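Local coordinates for protein peroxisomal acyl-coenzyme A oxidase 1 (Arabidopsis thaliana, PDB 1W07) that catalyses the FAD-dependent oxidation of long- and medium-chain acyl-CoAs to 2-trans-enoyl-CoAs in peroxisomes, passing the electrons to oxygen to give hydrogen peroxide, at residues Q286-S297 / A341-K352; T329-L337 / G391-C399. The protein carries 1 engineered substitution. One frame throughout, in Å; residues are numbered along the deposited sequence.

Interaction 1 of 2, residues Q286-S297 / A341-K352; sequences QTIVADASNALS and AYAFRFVGEWLK
Arg-345 reaches across to Ser-293 and Asn-294 with a single nitrogen, and the two bonds differ in direction. Arg-345 NH1 meets Ser-293 OG at 3.2 Å in a nearly straight bond (171°) lying in the guanidinium plane. The same NH1 of Arg-345 meets Asn-294 OD1 at 3.2 Å from above the amide carbonyl plane, with amide and guanidinium turned 86° apart. A bend at chi2 (67°) lays the arginine chain alongside Ser-293, whose OG donates its own proton to Ala-290 O. Arg-345 NE is held by Trp-25 O, and the Trp-25 ring adds a cation-pi contact. The two helices run antiparallel, 8.0 Å apart at their closest, in the C-alpha1 helical domain of the acyl-CoA oxidase family, which belongs to the acyl-CoA dehydrogenase clan. Small residues probably help them come this close: the CA atoms of Ala-290 and Gly-348 are 5.0 Å apart. Beside them Gln-286, bent at chi2, sends NE2 to Gly-348 O (3.3 Å), which takes Lys-352 N from the opposite face of its plane. On the buried flank Leu-351 CD1 presses tightly on Val-289 CG2 at 3.4 Å, while Leu-296 CD2 lies obliquely to the Phe-344 ring, 4.0 Å from Phe-344 CE2.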
# COMPACT_ATOMS: atom_id res chain seq x y z
N GLN B 286 -18.56 -9.82 -10.81
CA GLN B 286 -17.84 -10.44 -11.91
C GLN B 286 -17.01 -9.37 -12.61
O GLN B 286 -15.87 -9.62 -13.01
CB GLN B 286 -18.83 -11.09 -12.89
CG GLN B 286 -18.20 -11.86 -14.05
CD GLN B 286 -17.59 -10.96 -15.11
OE1 GLN B 286 -18.18 -9.95 -15.49
NE2 GLN B 286 -16.41 -11.33 -15.60
N THR B 287 -17.59 -8.19 -12.75
CA THR B 287 -16.90 -7.07 -13.40
C THR B 287 -15.72 -6.65 -12.52
O THR B 287 -14.66 -6.29 -13.04
CB THR B 287 -17.84 -5.86 -13.62
OG1 THR B 287 -18.18 -5.26 -12.36
CG2 THR B 287 -19.12 -6.30 -14.32
N ILE B 288 -15.89 -6.70 -11.20
CA ILE B 288 -14.82 -6.34 -10.27
C ILE B 288 -13.65 -7.32 -10.42
O ILE B 288 -12.49 -6.91 -10.51
CB ILE B 288 -15.36 -6.36 -8.80
CG1 ILE B 288 -16.38 -5.23 -8.61
CG2 ILE B 288 -14.22 -6.21 -7.80
CD1 ILE B 288 -17.09 -5.29 -7.29
N VAL B 289 -13.94 -8.61 -10.46
CA VAL B 289 -12.89 -9.60 -10.62
C VAL B 289 -12.18 -9.34 -11.95
O VAL B 289 -10.95 -9.34 -12.03
CB VAL B 289 -13.46 -11.03 -10.62
CG1 VAL B 289 -12.35 -12.01 -10.82
CG2 VAL B 289 -14.17 -11.30 -9.30
N ALA B 290 -12.95 -9.10 -13.00
CA ALA B 290 -12.37 -8.84 -14.31
C ALA B 290 -11.51 -7.58 -14.25
O ALA B 290 -10.45 -7.51 -14.88
CB ALA B 290 -13.48 -8.67 -15.35
N ASP B 291 -11.94 -6.60 -13.47
CA ASP B 291 -11.21 -5.35 -13.31
C ASP B 291 -9.86 -5.58 -12.62
O ASP B 291 -8.88 -4.89 -12.90
CB ASP B 291 -12.03 -4.36 -12.49
CG ASP B 291 -12.47 -3.18 -13.30
OD1 ASP B 291 -11.59 -2.47 -13.85
OD2 ASP B 291 -13.70 -2.95 -13.40
N ALA B 292 -9.82 -6.56 -11.71
CA ALA B 292 -8.59 -6.88 -11.00
C ALA B 292 -7.46 -7.22 -11.96
O ALA B 292 -6.35 -6.71 -11.81
CB ALA B 292 -8.83 -8.06 -10.05
N SER B 293 -7.74 -8.07 -12.96
CA SER B 293 -6.69 -8.44 -13.91
C SER B 293 -6.26 -7.21 -14.70
O SER B 293 -5.08 -7.04 -15.00
CB SER B 293 -7.18 -9.55 -14.85
OG SER B 293 -8.23 -9.12 -15.68
N ASN B 294 -7.21 -6.34 -15.03
CA ASN B 294 -6.90 -5.11 -15.76
C ASN B 294 -5.88 -4.28 -14.98
O ASN B 294 -4.80 -3.98 -15.48
CB ASN B 294 -8.15 -4.25 -15.99
CG ASN B 294 -9.02 -4.76 -17.13
OD1 ASN B 294 -8.52 -5.05 -18.22
ND2 ASN B 294 -10.32 -4.83 -16.89
N ALA B 295 -6.23 -3.91 -13.74
CA ALA B 295 -5.35 -3.10 -12.91
C ALA B 295 -4.02 -3.77 -12.60
O ALA B 295 -2.96 -3.14 -12.69
CB ALA B 295 -6.06 -2.69 -11.60
N LEU B 296 -4.05 -5.06 -12.26
CA LEU B 296 -2.81 -5.75 -11.92
C LEU B 296 -1.86 -5.81 -13.09
O LEU B 296 -0.67 -5.53 -12.93
CB LEU B 296 -3.10 -7.16 -11.38
CG LEU B 296 -1.90 -7.96 -10.86
CD1 LEU B 296 -1.13 -7.14 -9.83
CD2 LEU B 296 -2.36 -9.28 -10.26
N SER B 297 -2.37 -6.18 -14.26
CA SER B 297 -1.55 -6.26 -15.47
C SER B 297 -0.93 -4.91 -15.80
O SER B 297 0.19 -4.86 -16.32
CB SER B 297 -2.40 -6.72 -16.66
OG SER B 297 -3.44 -5.80 -16.97
N ALA B 341 -1.85 -12.03 -12.61
CA ALA B 341 -2.62 -11.24 -13.57
C ALA B 341 -3.32 -12.21 -14.53
O ALA B 341 -4.52 -12.10 -14.75
CB ALA B 341 -1.70 -10.29 -14.35
N TYR B 342 -2.58 -13.16 -15.10
CA TYR B 342 -3.20 -14.12 -16.00
C TYR B 342 -4.18 -15.03 -15.24
O TYR B 342 -5.27 -15.34 -15.72
CB TYR B 342 -2.14 -14.97 -16.70
CG TYR B 342 -1.46 -14.27 -17.86
CD1 TYR B 342 -0.52 -13.26 -17.64
CD2 TYR B 342 -1.74 -14.61 -19.18
CE1 TYR B 342 0.13 -12.62 -18.70
CE2 TYR B 342 -1.12 -13.98 -20.25
CZ TYR B 342 -0.18 -12.98 -20.01
OH TYR B 342 0.45 -12.35 -21.06
N ALA B 343 -3.79 -15.44 -14.04
CA ALA B 343 -4.66 -16.28 -13.24
C ALA B 343 -6.02 -15.60 -12.99
O ALA B 343 -7.07 -16.24 -13.12
CB ALA B 343 -3.98 -16.61 -11.92
N PHE B 344 -6.00 -14.31 -12.65
CA PHE B 344 -7.23 -13.56 -12.39
C PHE B 344 -8.01 -13.30 -13.66
O PHE B 344 -9.24 -13.22 -13.66
CB PHE B 344 -6.94 -12.24 -11.68
CG PHE B 344 -6.30 -12.39 -10.32
CD1 PHE B 344 -6.26 -13.63 -9.67
CD2 PHE B 344 -5.76 -11.28 -9.68
CE1 PHE B 344 -5.70 -13.75 -8.41
CE2 PHE B 344 -5.20 -11.39 -8.42
CZ PHE B 344 -5.16 -12.63 -7.78
N ARG B 345 -7.30 -13.17 -14.78
CA ARG B 345 -7.95 -12.98 -16.08
C ARG B 345 -8.78 -14.25 -16.41
O ARG B 345 -9.97 -14.18 -16.76
CB ARG B 345 -6.86 -12.77 -17.14
CG ARG B 345 -7.35 -12.30 -18.49
CD ARG B 345 -7.90 -10.91 -18.36
NE ARG B 345 -8.06 -10.28 -19.66
CZ ARG B 345 -8.30 -8.98 -19.82
NH1 ARG B 345 -8.40 -8.18 -18.76
NH2 ARG B 345 -8.45 -8.48 -21.04
N PHE B 346 -8.16 -15.42 -16.28
CA PHE B 346 -8.83 -16.69 -16.58
C PHE B 346 -9.97 -16.99 -15.59
O PHE B 346 -11.05 -17.47 -15.99
CB PHE B 346 -7.80 -17.83 -16.59
CG PHE B 346 -6.74 -17.68 -17.67
CD1 PHE B 346 -5.43 -18.11 -17.46
CD2 PHE B 346 -7.04 -17.07 -18.89
CE1 PHE B 346 -4.44 -17.94 -18.44
CE2 PHE B 346 -6.07 -16.90 -19.88
CZ PHE B 346 -4.76 -17.33 -19.65
N VAL B 347 -9.76 -16.70 -14.32
CA VAL B 347 -10.81 -16.94 -13.35
C VAL B 347 -11.95 -15.97 -13.65
O VAL B 347 -13.12 -16.26 -13.38
CB VAL B 347 -10.31 -16.77 -11.88
CG1 VAL B 347 -10.30 -15.31 -11.48
CG2 VAL B 347 -11.18 -17.60 -10.94
N GLY B 348 -11.61 -14.83 -14.23
CA GLY B 348 -12.61 -13.85 -14.58
C GLY B 348 -13.42 -14.35 -15.76
O GLY B 348 -14.63 -14.09 -15.86
N GLU B 349 -12.77 -15.07 -16.66
CA GLU B 349 -13.47 -15.62 -17.83
C GLU B 349 -14.49 -16.63 -17.34
O GLU B 349 -15.63 -16.66 -17.81
CB GLU B 349 -12.48 -16.34 -18.76
CG GLU B 349 -11.76 -15.45 -19.78
CD GLU B 349 -10.69 -16.20 -20.57
OE1 GLU B 349 -10.84 -17.42 -20.79
OE2 GLU B 349 -9.71 -15.56 -21.00
N TRP B 350 -14.07 -17.47 -16.39
CA TRP B 350 -14.94 -18.50 -15.82
C TRP B 350 -16.13 -17.85 -15.11
O TRP B 350 -17.26 -18.30 -15.26
CB TRP B 350 -14.16 -19.37 -14.84
CG TRP B 350 -15.02 -20.39 -14.14
CD1 TRP B 350 -15.50 -21.56 -14.67
CD2 TRP B 350 -15.55 -20.30 -12.81
NE1 TRP B 350 -16.30 -22.20 -13.74
CE2 TRP B 350 -16.34 -21.45 -12.60
CE3 TRP B 350 -15.43 -19.36 -11.78
CZ2 TRP B 350 -17.01 -21.68 -11.39
CZ3 TRP B 350 -16.10 -19.59 -10.58
CH2 TRP B 350 -16.88 -20.74 -10.39
N LEU B 351 -15.86 -16.81 -14.33
CA LEU B 351 -16.92 -16.12 -13.61
C LEU B 351 -17.96 -15.55 -14.56
O LEU B 351 -19.12 -15.37 -14.19
CB LEU B 351 -16.33 -14.99 -12.75
CG LEU B 351 -16.01 -15.36 -11.31
CD1 LEU B 351 -15.47 -14.12 -10.62
CD2 LEU B 351 -17.26 -15.90 -10.59
N LYS B 352 -17.54 -15.24 -15.78
CA LYS B 352 -18.48 -14.72 -16.76
C LYS B 352 -19.44 -15.86 -17.13
O LYS B 352 -20.66 -15.69 -17.12
CB LYS B 352 -17.74 -14.24 -18.01
CG LYS B 352 -18.66 -13.67 -19.07
CD LYS B 352 -19.35 -12.38 -18.63
CE LYS B 352 -20.33 -11.91 -19.70
NZ LYS B 352 -19.69 -11.85 -21.05

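Interaction 2 of 2, residues T329-L337 / G391-C399; sequences TQQNRLFPL and GIEECRKLC. With FAD (flavin-adenine dinucleotide), chain C.
The adenosine end of the FAD site is lined in part by segments 329-337 and 391-399, whose helices run antiparallel and whose side chains grip each other and the cofactor's ribose together. Arg-333 is central. Arg-333 NE donates a nearly straight hydrogen bond (176°), part of a salt bridge, to Glu-394 OE1 at 2.9 Å, in the guanidinium plane but with the carboxylate turned 64° from it. Over the centre of one guanidinium face sits Leu-398 CD2, 3.4 Å from Arg-333 CZ. At the far end NH1 gives weak hydrogen bonds to the ribose oxygens O2B and O3B, and a water links NH2 to Lys-397 O. With edge and face both engaged, the group's rotation is probably well fixed. Gln-330 divides its amide: OE1 accepts from FAD O3B at 2.7 Å, while NE2 donates to Leu-398 O at 3.0 Å and also to Ser-307 OG. The bend at chi2 (76°) brings the amide between the ribose hydroxyl and Leu-398 O. Farther from the cofactor Leu-337 CD1 lies 3.8 Å from Cys-395 SG. FAD is also hydrogen-bonded to Thr-422 and Asp-426 of the second subunit, an intersubunit site characteristic of the acyl-CoA oxidase and dehydrogenase fold.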
# COMPACT_ATOMS: atom_id res chain seq x y z
N THR B 329 15.32 -12.12 -6.29
CA THR B 329 14.43 -11.41 -5.37
C THR B 329 13.45 -10.56 -6.20
O THR B 329 12.26 -10.45 -5.87
CB THR B 329 15.19 -10.45 -4.47
OG1 THR B 329 16.09 -9.70 -5.29
CG2 THR B 329 15.97 -11.21 -3.38
N GLN B 330 13.93 -9.93 -7.26
CA GLN B 330 13.07 -9.12 -8.11
C GLN B 330 12.05 -10.05 -8.78
O GLN B 330 10.86 -9.74 -8.86
CB GLN B 330 13.91 -8.38 -9.17
CG GLN B 330 13.21 -7.22 -9.91
CD GLN B 330 13.11 -5.96 -9.06
OE1 GLN B 330 13.48 -5.97 -7.89
NE2 GLN B 330 12.60 -4.88 -9.65
N GLN B 331 12.52 -11.21 -9.25
CA GLN B 331 11.66 -12.19 -9.93
C GLN B 331 10.60 -12.80 -8.99
O GLN B 331 9.44 -13.00 -9.38
CB GLN B 331 12.53 -13.31 -10.53
CG GLN B 331 13.64 -12.77 -11.43
CD GLN B 331 14.45 -13.85 -12.12
OE1 GLN B 331 14.42 -15.02 -11.72
NE2 GLN B 331 15.20 -13.47 -13.15
N ASN B 332 11.02 -13.08 -7.76
CA ASN B 332 10.15 -13.66 -6.74
C ASN B 332 9.07 -12.67 -6.30
O ASN B 332 8.03 -13.07 -5.78
CB ASN B 332 10.98 -14.09 -5.53
CG ASN B 332 10.17 -14.85 -4.49
OD1 ASN B 332 9.52 -15.84 -4.81
ND2 ASN B 332 10.19 -14.38 -3.25
N ARG B 333 9.32 -11.39 -6.51
CA ARG B 333 8.34 -10.37 -6.13
C ARG B 333 7.43 -9.99 -7.31
O ARG B 333 6.23 -9.74 -7.13
CB ARG B 333 9.07 -9.11 -5.61
CG ARG B 333 9.82 -9.33 -4.29
CD ARG B 333 10.95 -8.31 -4.12
NE ARG B 333 10.45 -6.95 -3.93
CZ ARG B 333 11.21 -5.86 -4.01
NH1 ARG B 333 12.51 -5.96 -4.27
NH2 ARG B 333 10.67 -4.66 -3.82
N LEU B 334 8.01 -9.99 -8.51
CA LEU B 334 7.29 -9.59 -9.72
C LEU B 334 6.59 -10.71 -10.48
O LEU B 334 5.43 -10.57 -10.86
CB LEU B 334 8.27 -8.88 -10.66
CG LEU B 334 7.79 -8.53 -12.08
CD1 LEU B 334 6.71 -7.47 -12.03
CD2 LEU B 334 8.98 -8.04 -12.88
N PHE B 335 7.30 -11.81 -10.73
CA PHE B 335 6.73 -12.91 -11.49
C PHE B 335 5.46 -13.52 -10.90
O PHE B 335 4.57 -13.93 -11.64
CB PHE B 335 7.80 -13.99 -11.73
CG PHE B 335 8.90 -13.55 -12.68
CD1 PHE B 335 9.96 -14.40 -12.96
CD2 PHE B 335 8.87 -12.29 -13.29
CE1 PHE B 335 10.98 -14.02 -13.83
CE2 PHE B 335 9.90 -11.89 -14.17
CZ PHE B 335 10.95 -12.77 -14.43
N PRO B 336 5.35 -13.59 -9.56
CA PRO B 336 4.11 -14.14 -9.00
C PRO B 336 2.95 -13.19 -9.35
O PRO B 336 1.82 -13.64 -9.56
CB PRO B 336 4.42 -14.19 -7.50
CG PRO B 336 5.91 -14.48 -7.48
CD PRO B 336 6.41 -13.52 -8.54
N LEU B 337 3.23 -11.89 -9.43
CA LEU B 337 2.17 -10.92 -9.78
C LEU B 337 1.81 -11.01 -11.27
O LEU B 337 0.65 -10.82 -11.66
CB LEU B 337 2.63 -9.51 -9.45
CG LEU B 337 2.95 -9.24 -7.96
CD1 LEU B 337 3.32 -7.79 -7.81
CD2 LEU B 337 1.75 -9.61 -7.09
N GLY B 391 -0.51 -6.04 -4.85
CA GLY B 391 0.38 -6.22 -5.99
C GLY B 391 0.78 -4.93 -6.68
O GLY B 391 1.92 -4.78 -7.16
N ILE B 392 -0.15 -3.98 -6.76
CA ILE B 392 0.10 -2.70 -7.40
C ILE B 392 1.11 -1.91 -6.59
O ILE B 392 2.02 -1.31 -7.17
CB ILE B 392 -1.18 -1.86 -7.54
CG1 ILE B 392 -2.14 -2.53 -8.51
CG2 ILE B 392 -0.83 -0.42 -8.01
CD1 ILE B 392 -3.51 -1.89 -8.53
N GLU B 393 0.95 -1.88 -5.27
CA GLU B 393 1.88 -1.15 -4.42
C GLU B 393 3.25 -1.81 -4.45
O GLU B 393 4.29 -1.14 -4.38
CB GLU B 393 1.35 -1.04 -2.97
CG GLU B 393 2.43 -0.62 -1.95
CD GLU B 393 3.14 0.70 -2.28
OE1 GLU B 393 4.21 0.98 -1.68
OE2 GLU B 393 2.65 1.47 -3.14
N GLU B 394 3.27 -3.14 -4.55
CA GLU B 394 4.53 -3.87 -4.59
C GLU B 394 5.26 -3.56 -5.91
O GLU B 394 6.50 -3.51 -5.96
CB GLU B 394 4.28 -5.36 -4.48
CG GLU B 394 5.53 -6.23 -4.57
CD GLU B 394 6.52 -6.06 -3.41
OE1 GLU B 394 7.60 -6.68 -3.48
OE2 GLU B 394 6.25 -5.32 -2.43
N CYS B 395 4.50 -3.33 -6.98
CA CYS B 395 5.14 -3.01 -8.25
C CYS B 395 5.77 -1.64 -8.13
O CYS B 395 6.79 -1.38 -8.77
CB CYS B 395 4.12 -3.02 -9.39
SG CYS B 395 3.63 -4.68 -9.93
N ARG B 396 5.19 -0.77 -7.31
CA ARG B 396 5.76 0.55 -7.15
C ARG B 396 7.12 0.42 -6.44
O ARG B 396 8.10 1.03 -6.86
CB ARG B 396 4.81 1.47 -6.37
CG ARG B 396 5.23 2.94 -6.37
CD ARG B 396 4.41 3.73 -5.37
NE ARG B 396 4.70 3.25 -4.02
CZ ARG B 396 5.85 3.42 -3.40
NH1 ARG B 396 6.84 4.10 -3.97
NH2 ARG B 396 6.04 2.88 -2.21
N LYS B 397 7.18 -0.40 -5.39
CA LYS B 397 8.42 -0.60 -4.66
C LYS B 397 9.48 -1.26 -5.55
O LYS B 397 10.68 -1.04 -5.39
CB LYS B 397 8.20 -1.47 -3.42
CG LYS B 397 7.33 -0.82 -2.33
CD LYS B 397 7.58 -1.50 -0.98
CE LYS B 397 6.80 -0.81 0.14
NZ LYS B 397 5.33 -1.02 0.03
N LEU B 398 9.02 -2.08 -6.48
CA LEU B 398 9.93 -2.76 -7.40
C LEU B 398 10.65 -1.76 -8.31
O LEU B 398 11.68 -2.08 -8.91
CB LEU B 398 9.16 -3.79 -8.24
CG LEU B 398 8.80 -5.06 -7.46
CD1 LEU B 398 7.79 -5.89 -8.25
CD2 LEU B 398 10.06 -5.86 -7.19
N CYS B 399 10.10 -0.55 -8.42
CA CYS B 399 10.69 0.48 -9.26
C CYS B 399 11.60 1.42 -8.44
O CYS B 399 12.01 2.48 -8.91
CB CYS B 399 9.60 1.30 -9.98
SG CYS B 399 8.80 0.48 -11.31
PA FAD C . 17.47 0.47 -7.03
O1A FAD C . 18.63 0.19 -6.15
O2A FAD C . 17.71 0.83 -8.44
O5B FAD C . 16.47 -0.79 -6.95
C5B FAD C . 15.36 -0.93 -7.84
C4B FAD C . 14.81 -2.36 -7.78
O4B FAD C . 15.93 -3.24 -8.02
C3B FAD C . 14.30 -2.68 -6.37
O3B FAD C . 13.33 -3.72 -6.44
C2B FAD C . 15.57 -3.17 -5.68
O2B FAD C . 15.23 -4.06 -4.62
C1B FAD C . 16.17 -4.00 -6.82
N9A FAD C . 17.62 -4.20 -6.63
C8A FAD C . 18.57 -3.28 -6.83
N7A FAD C . 19.76 -3.82 -6.59
C5A FAD C . 19.58 -5.09 -6.24
C6A FAD C . 20.44 -6.11 -5.89
N6A FAD C . 21.76 -5.92 -5.89
N1A FAD C . 19.90 -7.37 -5.58
C2A FAD C . 18.52 -7.56 -5.64
N3A FAD C . 17.72 -6.55 -5.97
C4A FAD C . 18.21 -5.34 -6.27
N1 FAD C . 19.26 10.80 -2.38
C2 FAD C . 20.19 11.79 -2.03
O2 FAD C . 21.34 11.73 -2.46
N3 FAD C . 19.79 12.86 -1.23
C4 FAD C . 18.46 12.95 -0.79
O4 FAD C . 18.11 13.90 -0.09
C4X FAD C . 17.54 11.97 -1.14
N5 FAD C . 16.19 12.09 -0.76
C5X FAD C . 15.25 11.12 -1.14
C6 FAD C . 13.90 11.32 -0.88
C7 FAD C . 12.95 10.43 -1.39
C7M FAD C . 11.47 10.70 -1.13
C8 FAD C . 13.36 9.34 -2.16
C8M FAD C . 12.35 8.38 -2.78
C9 FAD C . 14.72 9.14 -2.41
C9A FAD C . 15.67 10.03 -1.90
N10 FAD C . 17.02 9.88 -2.23
C10 FAD C . 17.94 10.90 -1.93
C1' FAD C . 17.49 8.70 -2.99
C2' FAD C . 17.54 7.50 -2.04
O2' FAD C . 18.31 7.83 -0.88
C3' FAD C . 18.11 6.22 -2.66
O3' FAD C . 19.42 6.46 -3.16
C4' FAD C . 17.23 5.66 -3.78
O4' FAD C . 15.85 5.75 -3.45
C5' FAD C . 17.60 4.20 -4.05
O5' FAD C . 16.62 3.62 -4.91
P FAD C . 17.00 3.17 -6.41
O1P FAD C . 16.12 3.91 -7.33
O2P FAD C . 18.47 3.27 -6.59
O3P FAD C . 16.56 1.62 -6.37
O HOH W 1 12.28 -2.37 -3.46

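In the fold
Both contacts draw on helix 328-363, which pairs with helix 278-309 in interaction 1 and with helix 370-398 in interaction 2. Their centres lie 19 Å apart, yet they touch: Leu-296 of the first packs against Leu-337 and Gly-391 of the second. Interaction 1 lies in the core, its centre about 8 Å from the centre of the chain, and no other subunit reaches it; its cross-helix hydrogen bonds have neutral acceptors and accompany close packing of small residues. Interaction 2 is only partly buried, with its helix axes farther apart, and faces both cofactor and second subunit. There a salt bridge and an amide bond join the helices, the latter a hydrogen bond from Gln-330, and the same Arg-333 and Gln-330 also bind the cofactor.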